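Possible adhesin (Caldicellulosiruptor kronotskyensis, PDB 4WA0) probably mediates attachment of its thermophilic host to cellulose as a tapirin, the chain described being the magnesium-binding, beta-helical C-terminal domain. Local coordinates at residues 1-6 / 47-52; 16-21 / 29-34; 9-14 / 333-338. All blocks are in the same frame, centred on the assembly; numbering follows the deposited sequence. Where two conformers were deposited one is given.

Interaction 1: 1-6 / 47-52; sequences TSVPSS and IDNLIS
Asn49 and Val3 carry most of this contact, with Ile51 as their apolar companion; together they fix the extended N-terminal segment 1-6 against the outer side of a beta-helix coil. It is a useful example of how one amide can serve as the polar fixture between a loop and a repetitive strand surface. Asn49 turns its side chain toward the loop with CG anti to its own carbonyl carbon (chi1 -62°), and the two ends of the amide then meet different neighbours. Its OD1 lies 3.7 Å from the CG2 branch of Val3, while its ND2 approaches CD of the Pro4 ring at 3.5 Å.

No direct hydrogen bond joins the segments. A water fills the role instead: it accepts from Asn49 ND2 at 3.0 Å and donates to the backbone O of Ser2 at 2.6 Å. The amide is also gripped by the neighbouring coils of the beta-helix, ND2 bonding to Ser30 OG and OD1 receiving both Asn75 ND2 and Ile76 N. With two partners at each end, the amide is fixed in its rotation, and its buried polar atoms are satisfied.

The apolar half lies beside it. CG1 of Val3, the branch opposite the backbone N, meets CD1 of Ile51 tip to tip at 3.7 Å; the Ile51 chain is nearly extended (chi2 163°), which carries this terminal methyl outward from the strand.

Strand 50-52 runs between parallel strands 30-33 and 76-79. Ile51 also touches Tyr32 on the first of these, and Ile222 of helix 217-224 packs on both Val3 and Ile51, so that loop, helix and strand meet in a single small apolar cluster on the outside of the coil, which Tyr227 extends at Val3.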
loop_
_atom_site.group_PDB
_atom_site.type_symbol
_atom_site.label_atom_id
_atom_site.label_comp_id
_atom_site.label_asym_id
_atom_site.label_seq_id
_atom_site.Cartn_x
_atom_site.Cartn_y
_atom_site.Cartn_z
ATOM N N THR A 1 12.289 10.457 -2.487
ATOM C CA THR A 1 11.013 11.036 -3.064
ATOM C C THR A 1 10.662 10.455 -4.477
ATOM O O THR A 1 9.489 10.446 -4.872
ATOM C CB THR A 1 11.002 12.608 -3.005
ATOM O OG1 THR A 1 10.964 13.040 -1.641
ATOM C CG2 THR A 1 9.793 13.213 -3.673
ATOM N N SER A 2 11.655 9.926 -5.199
ATOM C CA SER A 2 11.427 9.260 -6.496
ATOM C C SER A 2 10.575 7.984 -6.396
ATOM O O SER A 2 10.830 7.101 -5.558
ATOM C CB SER A 2 12.770 8.884 -7.134
ATOM O OG SER A 2 12.636 8.795 -8.532
ATOM N N VAL A 3 9.586 7.874 -7.282
ATOM C CA VAL A 3 8.712 6.677 -7.342
ATOM C C VAL A 3 9.062 5.847 -8.576
ATOM O O VAL A 3 8.955 6.357 -9.688
ATOM C CB VAL A 3 7.232 7.093 -7.460
ATOM C CG1 VAL A 3 6.333 5.889 -7.722
ATOM C CG2 VAL A 3 6.811 7.854 -6.205
ATOM N N PRO A 4 9.431 4.568 -8.395
ATOM C CA PRO A 4 9.859 3.691 -9.486
ATOM C C PRO A 4 8.835 3.460 -10.629
ATOM O O PRO A 4 7.678 3.238 -10.398
ATOM C CB PRO A 4 10.177 2.369 -8.763
ATOM C CG PRO A 4 9.311 2.377 -7.543
ATOM C CD PRO A 4 9.260 3.823 -7.128
ATOM N N SER A 5 9.319 3.484 -11.847
ATOM C CA SER A 5 8.488 3.494 -13.056
ATOM C C SER A 5 8.167 2.080 -13.589
ATOM O O SER A 5 7.219 1.900 -14.365
ATOM C CB SER A 5 9.263 4.251 -14.158
ATOM O OG SER A 5 10.504 3.585 -14.454
ATOM N N SER A 6 8.970 1.099 -13.176
ATOM C CA SER A 6 8.908 -0.240 -13.736
ATOM C C SER A 6 8.238 -1.205 -12.782
ATOM O O SER A 6 8.572 -1.199 -11.600
ATOM C CB SER A 6 10.339 -0.744 -13.954
ATOM O OG SER A 6 10.317 -2.116 -14.346
ATOM N N ILE A 47 7.765 -0.679 3.364
ATOM C CA ILE A 47 7.961 -0.483 1.952
ATOM C C ILE A 47 8.231 0.931 1.582
ATOM O O ILE A 47 8.122 1.852 2.402
ATOM C CB ILE A 47 6.726 -1.015 1.146
ATOM C CG1 ILE A 47 5.456 -0.241 1.526
ATOM C CG2 ILE A 47 6.630 -2.524 1.330
ATOM C CD1 ILE A 47 4.194 -0.728 0.869
ATOM N N ASP A 48 8.638 1.145 0.334
ATOM C CA ASP A 48 8.953 2.484 -0.097
ATOM C C ASP A 48 7.744 3.258 -0.547
ATOM O O ASP A 48 7.600 4.418 -0.176
ATOM C CB ASP A 48 9.911 2.459 -1.286
ATOM C CG ASP A 48 11.298 1.893 -0.937
ATOM O OD1 ASP A 48 11.854 2.237 0.108
ATOM O OD2 ASP A 48 11.902 1.127 -1.731
ATOM N N ASN A 49 6.882 2.673 -1.358
ATOM C CA ASN A 49 5.725 3.415 -1.809
ATOM C C ASN A 49 4.528 2.438 -1.814
ATOM O O ASN A 49 4.744 1.242 -2.074
ATOM C CB ASN A 49 5.927 3.880 -3.209
ATOM C CG ASN A 49 7.107 4.824 -3.367
ATOM O OD1 ASN A 49 7.022 6.018 -3.040
ATOM N ND2 ASN A 49 8.219 4.285 -3.833
ATOM N N LEU A 50 3.336 2.988 -1.665
ATOM C CA LEU A 50 2.073 2.221 -1.713
ATOM C C LEU A 50 1.066 3.006 -2.562
ATOM O O LEU A 50 0.648 4.121 -2.164
ATOM C CB LEU A 50 1.550 2.018 -0.294
ATOM C CG LEU A 50 0.217 1.362 -0.037
ATOM C CD1 LEU A 50 0.261 -0.039 -0.601
ATOM C CD2 LEU A 50 -0.110 1.412 1.423
ATOM N N ILE A 51 0.780 2.508 -3.755
ATOM C CA ILE A 51 0.010 3.257 -4.757
ATOM C C ILE A 51 -1.246 2.553 -5.156
ATOM O O ILE A 51 -1.145 1.411 -5.625
ATOM C CB ILE A 51 0.877 3.545 -6.000
ATOM C CG1 ILE A 51 2.099 4.312 -5.556
ATOM C CG2 ILE A 51 0.111 4.265 -7.135
ATOM C CD1 ILE A 51 3.217 4.332 -6.538
ATOM N N SER A 52 -2.366 3.272 -5.028
ATOM C CA SER A 52 -3.621 2.831 -5.599
ATOM C C SER A 52 -4.228 3.859 -6.543
ATOM O O SER A 52 -4.440 4.992 -6.144
ATOM C CB SER A 52 -4.643 2.518 -4.556
ATOM O OG SER A 52 -5.890 2.132 -5.165
HETATM O O HOH W 1 10.856 5.675 -3.402
#

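Interaction 2: 16-21 / 29-34; sequences GALNTN and GSVYSG
Ser33 reaches from one face of a parallel beta-helix to the backbone of another, bonding to Gly16 where the chain enters strand 17-19. Strands 17-19 and 30-33 belong to different sheets of the helix, and their axes come within 7.0 Å of each other. Strands 10-14, 17-19 and 24-27 follow in turn before 30-33 comes to lie beside 10-14, and the contact thus links successive coils across a corner. Here side chains that face across the corner do the joining, and their torsions decide what each can touch.

Leu18, Val31 and Ser33 all project toward the opposite segment. Leu18 has its CG nearly opposite the backbone N (chi1 167°), and its CD2 methyl comes to CG1 of Val31 at 4.2 Å, the two side chains crossing at about a right angle. This is a light apolar touch. A closer fit lies two residues on along strand 30-33, where CB of Leu18 packs 3.7 Å from OG of Ser33. Leu18 is also packed by Ile12 and Phe321, from strands 10-14 and 320-325.

At the end of the contact the chains draw together without side chains in the way: the CA atoms of Gly16 and Gly34 are 4.6 Å apart. Tyr32 starts out away from strand 17-19, although its end comes somewhat nearer, and its ring stacks with Phe13 on strand 10-14.

Ser33 holds its hydroxyl fully extended from the main chain, OG opposite the backbone N (chi1 179°), which brings it alongside the backbone of Gly16 to Leu18. Gly35 N bonds to the same oxygen, and Gly16 O also accepts from Ser14 OG, so each atom of the cross-link has a second partner. Ser33 OG donates to Gly16 O at 2.9 Å, approaching from above the carbonyl plane, 39° out of it.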
loop_
_atom_site.group_PDB
_atom_site.type_symbol
_atom_site.label_atom_id
_atom_site.label_comp_id
_atom_site.label_asym_id
_atom_site.label_seq_id
_atom_site.Cartn_x
_atom_site.Cartn_y
_atom_site.Cartn_z
ATOM N N GLY A 16 -4.614 -4.152 -12.380
ATOM C CA GLY A 16 -5.955 -3.818 -12.034
ATOM C C GLY A 16 -6.114 -3.878 -10.506
ATOM O O GLY A 16 -5.120 -3.837 -9.761
ATOM N N ALA A 17 -7.342 -4.002 -10.052
ATOM C CA ALA A 17 -7.663 -4.106 -8.650
ATOM C C ALA A 17 -6.854 -5.215 -7.919
ATOM O O ALA A 17 -6.659 -6.303 -8.443
ATOM C CB ALA A 17 -9.159 -4.288 -8.426
ATOM N N LEU A 18 -6.449 -4.909 -6.693
ATOM C CA LEU A 18 -5.616 -5.826 -5.875
ATOM C C LEU A 18 -6.359 -6.078 -4.565
ATOM O O LEU A 18 -6.647 -5.142 -3.820
ATOM C CB LEU A 18 -4.233 -5.225 -5.636
ATOM C CG LEU A 18 -3.410 -5.954 -4.528
ATOM C CD1 LEU A 18 -3.046 -7.402 -4.864
ATOM C CD2 LEU A 18 -2.096 -5.239 -4.222
ATOM N N ASN A 19 -6.606 -7.364 -4.253
ATOM C CA ASN A 19 -7.089 -7.783 -2.976
ATOM C C ASN A 19 -6.037 -8.630 -2.293
ATOM O O ASN A 19 -5.719 -9.726 -2.759
ATOM C CB ASN A 19 -8.354 -8.591 -3.142
ATOM C CG ASN A 19 -9.450 -7.797 -3.851
ATOM O OD1 ASN A 19 -9.701 -6.651 -3.561
ATOM N ND2 ASN A 19 -10.119 -8.453 -4.790
ATOM N N THR A 20 -5.400 -8.127 -1.234
ATOM C CA THR A 20 -4.417 -8.904 -0.501
ATOM C C THR A 20 -5.035 -10.029 0.368
ATOM O O THR A 20 -6.239 -10.120 0.616
ATOM C CB THR A 20 -3.469 -8.067 0.364
ATOM O OG1 THR A 20 -4.166 -7.604 1.502
ATOM C CG2 THR A 20 -3.002 -6.876 -0.360
ATOM N N ASN A 21 -4.154 -10.930 0.787
ATOM C CA ASN A 21 -4.535 -11.948 1.711
ATOM C C ASN A 21 -4.359 -11.432 3.141
ATOM O O ASN A 21 -3.760 -10.373 3.368
ATOM C CB ASN A 21 -3.682 -13.210 1.508
ATOM C CG ASN A 21 -2.181 -12.989 1.637
ATOM O OD1 ASN A 21 -1.634 -12.021 1.138
ATOM N ND2 ASN A 21 -1.490 -13.961 2.204
ATOM N N GLY A 29 10.895 -2.917 -1.359
ATOM C CA GLY A 29 10.157 -2.638 -2.573
ATOM C C GLY A 29 8.979 -1.708 -2.413
ATOM O O GLY A 29 8.787 -1.133 -1.375
ATOM N N SER A 30 8.133 -1.710 -3.410
ATOM C CA SER A 30 6.889 -0.909 -3.419
ATOM C C SER A 30 5.695 -1.798 -3.750
ATOM O O SER A 30 5.849 -2.942 -4.236
ATOM C CB SER A 30 7.040 0.190 -4.422
ATOM O OG SER A 30 7.981 1.139 -3.935
ATOM N N VAL A 31 4.487 -1.290 -3.510
ATOM C CA VAL A 31 3.265 -2.026 -3.825
ATOM C C VAL A 31 2.406 -1.063 -4.690
ATOM O O VAL A 31 2.204 0.123 -4.318
ATOM C CB VAL A 31 2.474 -2.374 -2.569
ATOM C CG1 VAL A 31 1.099 -2.942 -2.867
ATOM C CG2 VAL A 31 3.246 -3.337 -1.687
ATOM N N TYR A 32 1.848 -1.592 -5.788
ATOM C CA TYR A 32 1.033 -0.831 -6.700
ATOM C C TYR A 32 -0.202 -1.551 -7.170
ATOM O O TYR A 32 -0.118 -2.716 -7.542
ATOM C CB TYR A 32 1.875 -0.479 -7.940
ATOM C CG TYR A 32 1.095 0.096 -9.118
ATOM C CD1 TYR A 32 0.478 -0.721 -10.076
ATOM C CD2 TYR A 32 0.998 1.467 -9.296
ATOM C CE1 TYR A 32 -0.236 -0.173 -11.143
ATOM C CE2 TYR A 32 0.235 2.009 -10.352
ATOM C CZ TYR A 32 -0.357 1.185 -11.259
ATOM O OH TYR A 32 -1.101 1.733 -12.335
ATOM N N SER A 33 -1.324 -0.838 -7.175
ATOM C CA SER A 33 -2.563 -1.360 -7.782
ATOM C C SER A 33 -3.095 -0.312 -8.766
ATOM O O SER A 33 -3.228 0.849 -8.426
ATOM C CB SER A 33 -3.604 -1.613 -6.782
ATOM O OG SER A 33 -4.736 -2.080 -7.523
ATOM N N GLY A 34 -3.342 -0.725 -9.983
ATOM C CA GLY A 34 -3.951 0.166 -11.012
ATOM C C GLY A 34 -5.463 0.347 -10.836
ATOM O O GLY A 34 -6.072 1.163 -11.486
#

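Interaction 3: 9-14 / 333-338; sequences DYAIFS and LTLKYQ
Tyr337 lays its ring along the backbone of residues 9-11, and the shape of that bend receives it. CD1 rests 3.6 Å from CA of Ala11, CE1 lies 3.6 Å from the O of Tyr10, and Asp9 O sits over one ring face. At the far end OH comes to 3.2 Å from CA of Asp9. Having CG opposite the backbone N (chi1 173°) carries the ring away from its own strand and across to residues 9-11.

The second bump is Leu335. Its CD2 methyl drops into the hollow where the chain turns its corner, 3.4 Å from the O of Ala11 and 3.7 Å from CG1 of Ile12. Between the two projections stands the small methyl of Ala11, its CB 4.0 Å from CB of Tyr337.

No hydrogen bond joins the segments directly. Tyr337 OH bonds to Leu8 O, and a water at the ring edge, in its plane, donates to the same OH at 2.7 Å and weakly to Asp9 OD1. Ile314 and Met310 complete the packing round Leu335. Strands of different faces packing across a corner, as 10-14 and 333-337 do here, are characteristic of a parallel beta-helix.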
loop_
_atom_site.group_PDB
_atom_site.type_symbol
_atom_site.label_atom_id
_atom_site.label_comp_id
_atom_site.label_asym_id
_atom_site.label_seq_id
_atom_site.Cartn_x
_atom_site.Cartn_y
_atom_site.Cartn_z
ATOM N N ASP A 9 10.308 -3.093 -9.954
ATOM C CA ASP A 9 10.702 -2.431 -8.666
ATOM C C ASP A 9 9.754 -2.700 -7.561
ATOM O O ASP A 9 9.877 -2.141 -6.393
ATOM C CB ASP A 9 10.776 -0.929 -8.931
ATOM C CG ASP A 9 11.868 -0.570 -9.966
ATOM O OD1 ASP A 9 12.792 -1.404 -10.099
ATOM O OD2 ASP A 9 11.728 0.458 -10.713
ATOM N N TYR A 10 8.704 -3.459 -7.934
ATOM C CA TYR A 10 7.621 -3.627 -7.022
ATOM C C TYR A 10 7.674 -4.988 -6.369
ATOM O O TYR A 10 7.887 -5.987 -7.055
ATOM C CB TYR A 10 6.256 -3.422 -7.732
ATOM C CG TYR A 10 6.015 -1.939 -7.933
ATOM C CD1 TYR A 10 6.548 -1.302 -9.024
ATOM C CD2 TYR A 10 5.321 -1.178 -7.012
ATOM C CE1 TYR A 10 6.384 0.047 -9.210
ATOM C CE2 TYR A 10 5.132 0.187 -7.200
ATOM C CZ TYR A 10 5.695 0.781 -8.312
ATOM O OH TYR A 10 5.606 2.139 -8.563
ATOM N N ALA A 11 7.462 -5.016 -5.070
ATOM C CA ALA A 11 7.267 -6.272 -4.363
ATOM C C ALA A 11 5.981 -6.938 -4.883
ATOM O O ALA A 11 5.903 -8.187 -5.119
ATOM C CB ALA A 11 7.162 -6.048 -2.915
ATOM N N ILE A 12 4.944 -6.100 -5.018
ATOM C CA ILE A 12 3.654 -6.545 -5.553
ATOM C C ILE A 12 3.186 -5.462 -6.548
ATOM O O ILE A 12 2.994 -4.295 -6.165
ATOM C CB ILE A 12 2.594 -6.756 -4.471
ATOM C CG1 ILE A 12 3.033 -7.759 -3.417
ATOM C CG2 ILE A 12 1.285 -7.223 -5.085
ATOM C CD1 ILE A 12 2.136 -7.812 -2.246
ATOM N N PHE A 13 3.029 -5.852 -7.809
ATOM C CA PHE A 13 2.500 -4.965 -8.839
ATOM C C PHE A 13 1.201 -5.564 -9.383
ATOM O O PHE A 13 1.174 -6.709 -9.843
ATOM C CB PHE A 13 3.526 -4.767 -9.932
ATOM C CG PHE A 13 3.048 -3.867 -11.021
ATOM C CD1 PHE A 13 2.196 -4.355 -12.034
ATOM C CD2 PHE A 13 3.448 -2.537 -11.037
ATOM C CE1 PHE A 13 1.726 -3.459 -12.984
ATOM C CE2 PHE A 13 2.977 -1.663 -11.987
ATOM C CZ PHE A 13 2.132 -2.139 -12.961
ATOM N N SER A 14 0.107 -4.829 -9.357
ATOM C CA SER A 14 -1.147 -5.289 -9.920
ATOM C C SER A 14 -1.668 -4.294 -10.948
ATOM O O SER A 14 -1.977 -3.128 -10.623
ATOM C CB SER A 14 -2.161 -5.437 -8.790
ATOM O OG SER A 14 -3.421 -5.959 -9.233
ATOM N N LEU A 333 1.606 -14.828 4.340
ATOM C CA LEU A 333 2.648 -14.801 3.340
ATOM C C LEU A 333 3.629 -13.762 3.839
ATOM O O LEU A 333 3.206 -12.627 4.141
ATOM C CB LEU A 333 2.162 -14.333 1.970
ATOM C CG LEU A 333 3.265 -14.137 0.872
ATOM C CD1 LEU A 333 3.908 -15.473 0.523
ATOM C CD2 LEU A 333 2.663 -13.539 -0.408
ATOM N N THR A 334 4.911 -14.096 3.850
ATOM C CA THR A 334 5.976 -13.151 4.052
ATOM C C THR A 334 6.705 -13.013 2.738
ATOM O O THR A 334 7.114 -14.038 2.157
ATOM C CB THR A 334 6.942 -13.671 5.128
ATOM O OG1 THR A 334 6.279 -13.603 6.395
ATOM C CG2 THR A 334 8.165 -12.903 5.188
ATOM N N LEU A 335 6.807 -11.790 2.256
ATOM C CA LEU A 335 7.464 -11.442 0.998
ATOM C C LEU A 335 8.572 -10.408 1.238
ATOM O O LEU A 335 8.305 -9.246 1.587
ATOM C CB LEU A 335 6.455 -10.974 -0.040
ATOM C CG LEU A 335 6.957 -10.388 -1.376
ATOM C CD1 LEU A 335 7.805 -11.422 -2.131
ATOM C CD2 LEU A 335 5.770 -9.895 -2.210
ATOM N N LYS A 336 9.812 -10.850 1.036
ATOM C CA LYS A 336 10.942 -9.954 1.089
ATOM C C LYS A 336 11.276 -9.629 -0.345
ATOM O O LYS A 336 11.714 -10.489 -1.117
ATOM C CB LYS A 336 12.151 -10.605 1.729
ATOM C CG LYS A 336 13.371 -9.696 1.716
ATOM C CD LYS A 336 13.515 -8.904 2.977
ATOM C CE LYS A 336 14.904 -8.981 3.575
ATOM N NZ LYS A 336 15.942 -8.262 2.805
ATOM N N TYR A 337 11.117 -8.375 -0.686
ATOM C CA TYR A 337 11.412 -7.952 -2.059
ATOM C C TYR A 337 12.855 -8.194 -2.486
ATOM O O TYR A 337 13.787 -7.871 -1.736
ATOM C CB TYR A 337 11.091 -6.475 -2.239
ATOM C CG TYR A 337 11.551 -5.953 -3.595
ATOM C CD1 TYR A 337 10.883 -6.309 -4.745
ATOM C CD2 TYR A 337 12.626 -5.107 -3.714
ATOM C CE1 TYR A 337 11.304 -5.837 -5.974
ATOM C CE2 TYR A 337 13.049 -4.645 -4.946
ATOM C CZ TYR A 337 12.382 -5.041 -6.107
ATOM O OH TYR A 337 12.772 -4.547 -7.378
ATOM N N GLN A 338 13.046 -8.700 -3.715
ATOM C CA GLN A 338 14.376 -8.718 -4.321
ATOM C C GLN A 338 14.217 -8.408 -5.781
ATOM O O GLN A 338 13.353 -8.985 -6.440
ATOM C CB GLN A 338 14.967 -10.116 -4.260
ATOM C CG GLN A 338 15.131 -10.692 -2.875
ATOM C CD GLN A 338 16.288 -10.012 -2.127
ATOM O OE1 GLN A 338 17.034 -9.177 -2.689
ATOM N NE2 GLN A 338 16.403 -10.329 -0.854
HETATM O O HOH W 2 14.502 -2.441 -7.435
#

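Overall arrangement
The three contacts follow neighbouring coils of one beta-helix. Strands 50-52, 30-33 and 10-14 lie side by side, so interaction 1 is tied to interaction 2 by Ile51 O to Ser33 N (2.7 Å), and interaction 2 to interaction 3 by Tyr32 O to Ser14 N (2.8 Å). A further probable bond, Pro4 O to Tyr10 OH (3.0 Å), connects the N-terminal loop of interaction 1 with segment 9-14. Contact centres are 10 to 12 Å apart. Interaction 3 joins the start of the chain to segment 333-338, whose strand runs beside 24-27, so the coils first and last in sequence meet mid-solenoid. The magnesium site formed by Asp239, Val241, Ser243, Leu246 and Glu275 lies away from all three.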